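Side-chain contacts in cleavage stimulation factor 77 (Encephalitozoon cuniculi, PDB 2UY1), which probably serves as a HAT-repeat scaffold in mRNA 3'-end processing and may bind mRNA: residues L250-G253 / L254-E258; I290-L293 / N294-K298. One frame throughout, in Å; residues are numbered along the deposited sequence.

Interaction 1: residues L250-G253 / L254-E258; sequences LYYG and LVMDE
Val-255, one turn further along the helix than Tyr-251, lies over one face of the Tyr-251 ring in a CH-pi contact, its CB 4.2 Å from the ring centroid and only 11° off the normal. Of its two methyls, CG2 reaches CD1 of Tyr-251 at 3.7 Å, while CG1 lies toward CZ. A second CH-pi contact forms beyond the helix end, where Glu-258 brings its CG to 4.2 Å from the centroid of the Tyr-252 ring, in an off-centre approach; its carboxylate plane is 26° from the ring.

Among the purely apolar contacts, Met-256 serves both tyrosines. CG packs on CD1 of Tyr-252 at 3.9 Å, and the chain, bent at chi2 (-69°), takes CE round to CE2 of Tyr-251.

The polar ends find partners elsewhere: Tyr-251 OH at Ser-220 and Glu-221, Tyr-252 OH at Glu-237, and Glu-258 OE2 in a salt bridge with Lys-233.

Backbone bonds complete the set. Leu-254 N and Val-255 N follow the helical pattern onto Leu-250 O and Tyr-251 O, and Met-256 N reaches Tyr-252 O at 3.1 Å. Then Glu-258 N binds Gly-253 O at 3.0 Å, in the carbonyl plane on a lone pair. This end of a helix in the HAT-type superhelix recalls a Schellman C-cap, with its six-to-one bond and left-handed Asp-257 but without the usual companion five-to-two bond.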
ATOM      1  N   LEU B 250      21.206  -7.157 -21.514  1.00 23.17           N
ATOM      2  CA  LEU B 250      21.275  -5.828 -20.913  1.00 21.36           C
ATOM      3  C   LEU B 250      22.560  -5.598 -20.121  1.00 20.51           C
ATOM      4  O   LEU B 250      23.188  -4.517 -20.210  1.00 19.39           O
ATOM      5  CB  LEU B 250      20.018  -5.548 -20.040  1.00 21.98           C
ATOM      6  CG  LEU B 250      18.637  -5.529 -20.706  1.00 20.68           C
ATOM      7  CD1 LEU B 250      17.595  -4.909 -19.779  1.00 21.13           C
ATOM      8  CD2 LEU B 250      18.634  -4.757 -21.994  1.00 15.27           C
ATOM      9  N   TYR B 251      22.938  -6.611 -19.335  1.00 18.52           N
ATOM     10  CA  TYR B 251      24.202  -6.635 -18.643  1.00 18.93           C
ATOM     11  C   TYR B 251      25.424  -6.659 -19.612  1.00 18.71           C
ATOM     12  O   TYR B 251      26.394  -5.925 -19.462  1.00 17.95           O
ATOM     13  CB  TYR B 251      24.188  -7.865 -17.762  1.00 18.74           C
ATOM     14  CG  TYR B 251      25.465  -8.186 -17.006  1.00 20.06           C
ATOM     15  CD1 TYR B 251      25.716  -7.599 -15.742  1.00 20.80           C
ATOM     16  CD2 TYR B 251      26.381  -9.123 -17.491  1.00 17.16           C
ATOM     17  CE1 TYR B 251      26.869  -7.913 -15.009  1.00 19.88           C
ATOM     18  CE2 TYR B 251      27.565  -9.436 -16.728  1.00 18.97           C
ATOM     19  CZ  TYR B 251      27.779  -8.835 -15.502  1.00 17.67           C
ATOM     20  OH  TYR B 251      28.905  -9.138 -14.751  1.00 21.07           O
ATOM     21  N   TYR B 252      25.374  -7.526 -20.601  1.00 20.80           N
ATOM     22  CA  TYR B 252      26.341  -7.464 -21.731  1.00 20.70           C
ATOM     23  C   TYR B 252      26.426  -6.059 -22.370  1.00 21.15           C
ATOM     24  O   TYR B 252      27.478  -5.484 -22.430  1.00 21.01           O
ATOM     25  CB  TYR B 252      25.928  -8.530 -22.773  1.00 22.66           C
ATOM     26  CG  TYR B 252      26.972  -8.805 -23.885  1.00 25.69           C
ATOM     27  CD1 TYR B 252      28.221  -9.360 -23.584  1.00 25.02           C
ATOM     28  CD2 TYR B 252      26.670  -8.540 -25.230  1.00 27.05           C
ATOM     29  CE1 TYR B 252      29.178  -9.599 -24.621  1.00 27.29           C
ATOM     30  CE2 TYR B 252      27.597  -8.776 -26.264  1.00 26.14           C
ATOM     31  CZ  TYR B 252      28.849  -9.306 -25.959  1.00 28.30           C
ATOM     32  OH  TYR B 252      29.771  -9.567 -27.012  1.00 29.13           O
ATOM     33  N   GLY B 253      25.323  -5.452 -22.776  1.00 21.12           N
ATOM     34  CA  GLY B 253      25.437  -4.140 -23.415  1.00 20.10           C
ATOM     35  C   GLY B 253      26.121  -3.143 -22.491  1.00 21.21           C
ATOM     36  O   GLY B 253      27.085  -2.477 -22.864  1.00 18.86           O
ATOM     37  N   LEU B 254      25.629  -3.054 -21.253  1.00 20.27           N
ATOM     38  CA  LEU B 254      26.122  -2.031 -20.359  1.00 21.41           C
ATOM     39  C   LEU B 254      27.502  -2.312 -19.758  1.00 22.21           C
ATOM     40  O   LEU B 254      28.327  -1.412 -19.675  1.00 23.35           O
ATOM     41  CB  LEU B 254      25.103  -1.739 -19.240  1.00 22.35           C
ATOM     42  CG  LEU B 254      25.421  -0.551 -18.311  1.00 21.47           C
ATOM     43  CD1 LEU B 254      25.541   0.808 -19.016  1.00 18.84           C
ATOM     44  CD2 LEU B 254      24.349  -0.541 -17.166  1.00 23.27           C
ATOM     45  N   VAL B 255      27.711  -3.507 -19.249  1.00 22.15           N
ATOM     46  CA  VAL B 255      28.907  -3.785 -18.428  1.00 23.45           C
ATOM     47  C   VAL B 255      30.110  -4.095 -19.349  1.00 24.51           C
ATOM     48  O   VAL B 255      31.264  -3.743 -19.050  1.00 24.05           O
ATOM     49  CB  VAL B 255      28.630  -4.975 -17.475  1.00 22.24           C
ATOM     50  CG1 VAL B 255      29.916  -5.644 -16.940  1.00 22.22           C
ATOM     51  CG2 VAL B 255      27.707  -4.541 -16.313  1.00 24.91           C
ATOM     52  N   MET B 256      29.802  -4.730 -20.473  1.00 26.15           N
ATOM     53  CA  MET B 256      30.837  -5.133 -21.450  1.00 27.19           C
ATOM     54  C   MET B 256      30.935  -4.209 -22.664  1.00 28.21           C
ATOM     55  O   MET B 256      31.672  -4.542 -23.604  1.00 29.46           O
ATOM     56  CB  MET B 256      30.554  -6.545 -21.928  1.00 26.23           C
ATOM     57  CG  MET B 256      30.273  -7.483 -20.816  1.00 26.56           C
ATOM     58  SD  MET B 256      31.752  -7.724 -19.889  1.00 25.74           S
ATOM     59  CE  MET B 256      31.240  -8.969 -18.696  1.00 27.25           C
ATOM     60  N   ASP B 257      30.216  -3.082 -22.642  1.00 27.71           N
ATOM     61  CA  ASP B 257      30.346  -1.986 -23.599  1.00 27.18           C
ATOM     62  C   ASP B 257      30.024  -2.398 -25.049  1.00 27.02           C
ATOM     63  O   ASP B 257      30.816  -2.163 -25.974  1.00 25.78           O
ATOM     64  CB  ASP B 257      31.752  -1.377 -23.503  1.00 29.34           C
ATOM     65  CG  ASP B 257      31.871  -0.019 -24.187  1.00 32.37           C
ATOM     66  OD1 ASP B 257      30.830   0.539 -24.577  1.00 33.33           O
ATOM     67  OD2 ASP B 257      33.021   0.483 -24.354  1.00 34.43           O
ATOM     68  N   GLU B 258      28.823  -2.940 -25.242  1.00 25.98           N
ATOM     69  CA  GLU B 258      28.384  -3.417 -26.574  1.00 25.32           C
ATOM     70  C   GLU B 258      27.016  -2.840 -27.007  1.00 26.08           C
ATOM     71  O   GLU B 258      25.978  -3.532 -26.853  1.00 26.09           O
ATOM     72  CB  GLU B 258      28.335  -4.932 -26.576  1.00 25.73           C
ATOM     73  CG  GLU B 258      29.674  -5.619 -26.501  1.00 23.86           C
ATOM     74  CD  GLU B 258      30.514  -5.478 -27.798  1.00 26.71           C
ATOM     75  OE1 GLU B 258      29.915  -5.454 -28.925  1.00 24.12           O
ATOM     76  OE2 GLU B 258      31.756  -5.393 -27.661  1.00 23.95           O
TER

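Interaction 2: residues I290-L293 / N294-K298; sequences INHL and NYVLK
Asn-294 meets Asn-291 through a water. Its backbone N first makes the helical bond to Ile-290 O; its side chain, with CG anti to the backbone N (chi1 177°), lets ND2 donate to the water at 2.9 Å. That water in turn donates to Asn-291 O at 2.7 Å and, more loosely, to Asn-291 OD1 at 3.1 Å. ND2 of Asn-291 is bound to Leu-287 O and Phe-446 O.

Tyr-295 N comes next and also takes Asn-291 O, so this one carbonyl is gripped by a backbone N-H and a water together.

At Val-296 the backbone N donates to His-292 O, nearly in line with the C=O bond (161° at the oxygen). The CG2 methyl comes obliquely to the His-292 ring, 4.0 Å from both CD2 and NE2. That imidazole lies close to parallel with Tyr-262, and its NE2 is bonded to Glu-259.

Leu-297 N continues the helical pattern to Leu-293 O at 2.9 Å. Finally Lys-298 folds back along the helix, and NZ donates to Asn-294 OD1 at 3.1 Å, besides making two bonds to the backbone of a neighbouring chain.

Both ends of the Asn-294 amide are therefore engaged, ND2 by water and OD1 by an ammonium group, which fixes the amide's rotation and connects a buried polar cluster with the chain-chain interface.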
ATOM      1  N   ILE B 290      14.661   2.274 -22.952  1.00 22.80           N
ATOM      2  CA  ILE B 290      15.061   2.824 -21.696  1.00 22.17           C
ATOM      3  C   ILE B 290      16.531   2.418 -21.385  1.00 21.64           C
ATOM      4  O   ILE B 290      17.353   3.259 -21.052  1.00 21.77           O
ATOM      5  CB  ILE B 290      14.029   2.380 -20.577  1.00 21.33           C
ATOM      6  CG1 ILE B 290      12.821   3.315 -20.604  1.00 21.54           C
ATOM      7  CG2 ILE B 290      14.733   2.303 -19.171  1.00 21.54           C
ATOM      8  CD1 ILE B 290      11.572   2.704 -19.887  1.00 23.72           C
ATOM      9  N   ASN B 291      16.850   1.135 -21.535  1.00 21.56           N
ATOM     10  CA  ASN B 291      18.175   0.636 -21.213  1.00 21.60           C
ATOM     11  C   ASN B 291      19.287   1.069 -22.164  1.00 21.75           C
ATOM     12  O   ASN B 291      20.440   1.281 -21.750  1.00 20.51           O
ATOM     13  CB  ASN B 291      18.139  -0.864 -20.892  1.00 22.20           C
ATOM     14  CG  ASN B 291      17.735  -1.115 -19.381  1.00 20.97           C
ATOM     15  OD1 ASN B 291      18.481  -0.790 -18.471  1.00 22.87           O
ATOM     16  ND2 ASN B 291      16.551  -1.619 -19.167  1.00 19.48           N
ATOM     17  N   HIS B 292      18.862   1.352 -23.392  1.00 21.70           N
ATOM     18  CA  HIS B 292      19.704   1.835 -24.462  1.00 23.03           C
ATOM     19  C   HIS B 292      19.967   3.273 -24.182  1.00 22.56           C
ATOM     20  O   HIS B 292      21.123   3.675 -24.171  1.00 24.34           O
ATOM     21  CB  HIS B 292      19.007   1.623 -25.823  1.00 23.60           C
ATOM     22  CG  HIS B 292      19.830   2.027 -27.016  1.00 24.63           C
ATOM     23  ND1 HIS B 292      19.484   2.153 -28.319  1.00 25.52           N
ATOM     24  CD2 HIS B 292      21.185   2.289 -26.949  1.00 24.65           C
ATOM     25  CE1 HIS B 292      20.627   2.495 -29.010  1.00 27.79           C
ATOM     26  NE2 HIS B 292      21.635   2.575 -28.162  1.00 28.71           N
ATOM     27  N   LEU B 293      18.926   4.047 -23.842  1.00 23.67           N
ATOM     28  CA  LEU B 293      19.129   5.439 -23.400  1.00 23.84           C
ATOM     29  C   LEU B 293      20.092   5.549 -22.237  1.00 23.88           C
ATOM     30  O   LEU B 293      20.925   6.475 -22.219  1.00 24.85           O
ATOM     31  CB  LEU B 293      17.793   6.168 -23.028  1.00 23.16           C
ATOM     32  CG  LEU B 293      16.884   6.561 -24.206  1.00 24.24           C
ATOM     33  CD1 LEU B 293      15.479   6.865 -23.682  1.00 19.85           C
ATOM     34  CD2 LEU B 293      17.410   7.741 -24.970  1.00 19.55           C
ATOM     35  N   ASN B 294      19.955   4.638 -21.250  1.00 24.74           N
ATOM     36  CA  ASN B 294      20.829   4.604 -20.059  1.00 24.74           C
ATOM     37  C   ASN B 294      22.267   4.377 -20.420  1.00 25.29           C
ATOM     38  O   ASN B 294      23.179   5.032 -19.856  1.00 25.29           O
ATOM     39  CB  ASN B 294      20.457   3.488 -19.061  1.00 25.42           C
ATOM     40  CG  ASN B 294      21.419   3.428 -17.860  1.00 24.10           C
ATOM     41  OD1 ASN B 294      21.482   4.347 -17.056  1.00 26.60           O
ATOM     42  ND2 ASN B 294      22.158   2.347 -17.742  1.00 26.85           N
ATOM     43  N   TYR B 295      22.460   3.424 -21.332  1.00 26.11           N
ATOM     44  CA  TYR B 295      23.784   3.126 -21.926  1.00 25.89           C
ATOM     45  C   TYR B 295      24.420   4.400 -22.492  1.00 26.19           C
ATOM     46  O   TYR B 295      25.579   4.744 -22.176  1.00 25.36           O
ATOM     47  CB  TYR B 295      23.683   2.031 -23.020  1.00 27.30           C
ATOM     48  CG  TYR B 295      24.991   1.847 -23.812  1.00 28.29           C
ATOM     49  CD1 TYR B 295      25.891   0.816 -23.495  1.00 30.57           C
ATOM     50  CD2 TYR B 295      25.376   2.763 -24.812  1.00 25.44           C
ATOM     51  CE1 TYR B 295      27.108   0.662 -24.221  1.00 29.19           C
ATOM     52  CE2 TYR B 295      26.646   2.644 -25.463  1.00 23.21           C
ATOM     53  CZ  TYR B 295      27.470   1.587 -25.187  1.00 27.09           C
ATOM     54  OH  TYR B 295      28.688   1.441 -25.879  1.00 27.36           O
ATOM     55  N   VAL B 296      23.658   5.100 -23.323  1.00 25.29           N
ATOM     56  CA  VAL B 296      24.135   6.293 -23.978  1.00 24.38           C
ATOM     57  C   VAL B 296      24.405   7.426 -23.015  1.00 24.75           C
ATOM     58  O   VAL B 296      25.399   8.099 -23.165  1.00 25.23           O
ATOM     59  CB  VAL B 296      23.238   6.723 -25.159  1.00 24.71           C
ATOM     60  CG1 VAL B 296      23.697   8.070 -25.731  1.00 25.32           C
ATOM     61  CG2 VAL B 296      23.272   5.682 -26.238  1.00 23.26           C
ATOM     62  N   LEU B 297      23.532   7.651 -22.013  1.00 24.95           N
ATOM     63  CA  LEU B 297      23.787   8.625 -20.976  1.00 21.72           C
ATOM     64  C   LEU B 297      25.082   8.323 -20.263  1.00 21.48           C
ATOM     65  O   LEU B 297      25.871   9.217 -19.930  1.00 21.98           O
ATOM     66  CB  LEU B 297      22.635   8.590 -19.923  1.00 21.60           C
ATOM     67  CG  LEU B 297      22.654   9.597 -18.772  1.00 22.08           C
ATOM     68  CD1 LEU B 297      22.733  11.071 -19.225  1.00 21.57           C
ATOM     69  CD2 LEU B 297      21.459   9.390 -17.752  1.00 21.46           C
ATOM     70  N   LYS B 298      25.298   7.067 -19.940  1.00 21.18           N
ATOM     71  CA  LYS B 298      26.517   6.705 -19.236  1.00 22.52           C
ATOM     72  C   LYS B 298      27.791   6.850 -20.082  1.00 23.33           C
ATOM     73  O   LYS B 298      28.834   7.265 -19.566  1.00 21.17           O
ATOM     74  CB  LYS B 298      26.413   5.291 -18.666  1.00 21.72           C
ATOM     75  CG  LYS B 298      25.311   5.139 -17.572  1.00 21.04           C
ATOM     76  CD  LYS B 298      25.832   5.513 -16.207  1.00 21.63           C
ATOM     77  CE  LYS B 298      24.700   5.600 -15.158  1.00 21.97           C
ATOM     78  NZ  LYS B 298      23.458   6.225 -15.687  1.00 19.89           N
TER
HETATM   79  O   HOH W   1      21.204   0.200 -19.453  1.00 24.94           O

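How the interactions relate
Interaction 1 comes first along the chain, on helix 247-255 and its C-terminal cap, and interaction 2 follows on helix 282-300. Each joins consecutive segments, so neither closes a long loop; they stand in series, without nesting or crossing, and their centres are about 11 Å apart. The chain passes through helix 260-269 between them. Where the two helices face each other, Leu-250 packs on Asn-291 and Leu-254 on Asn-294. At the cap, Asp-257 OD1 lies 2.7 Å from Tyr-295 OH, a probable hydrogen bond. Helices 213-225 and 229-242 pack against interaction 1, and helices 302-311 and 319-333 against interaction 2, continuing the helical stack.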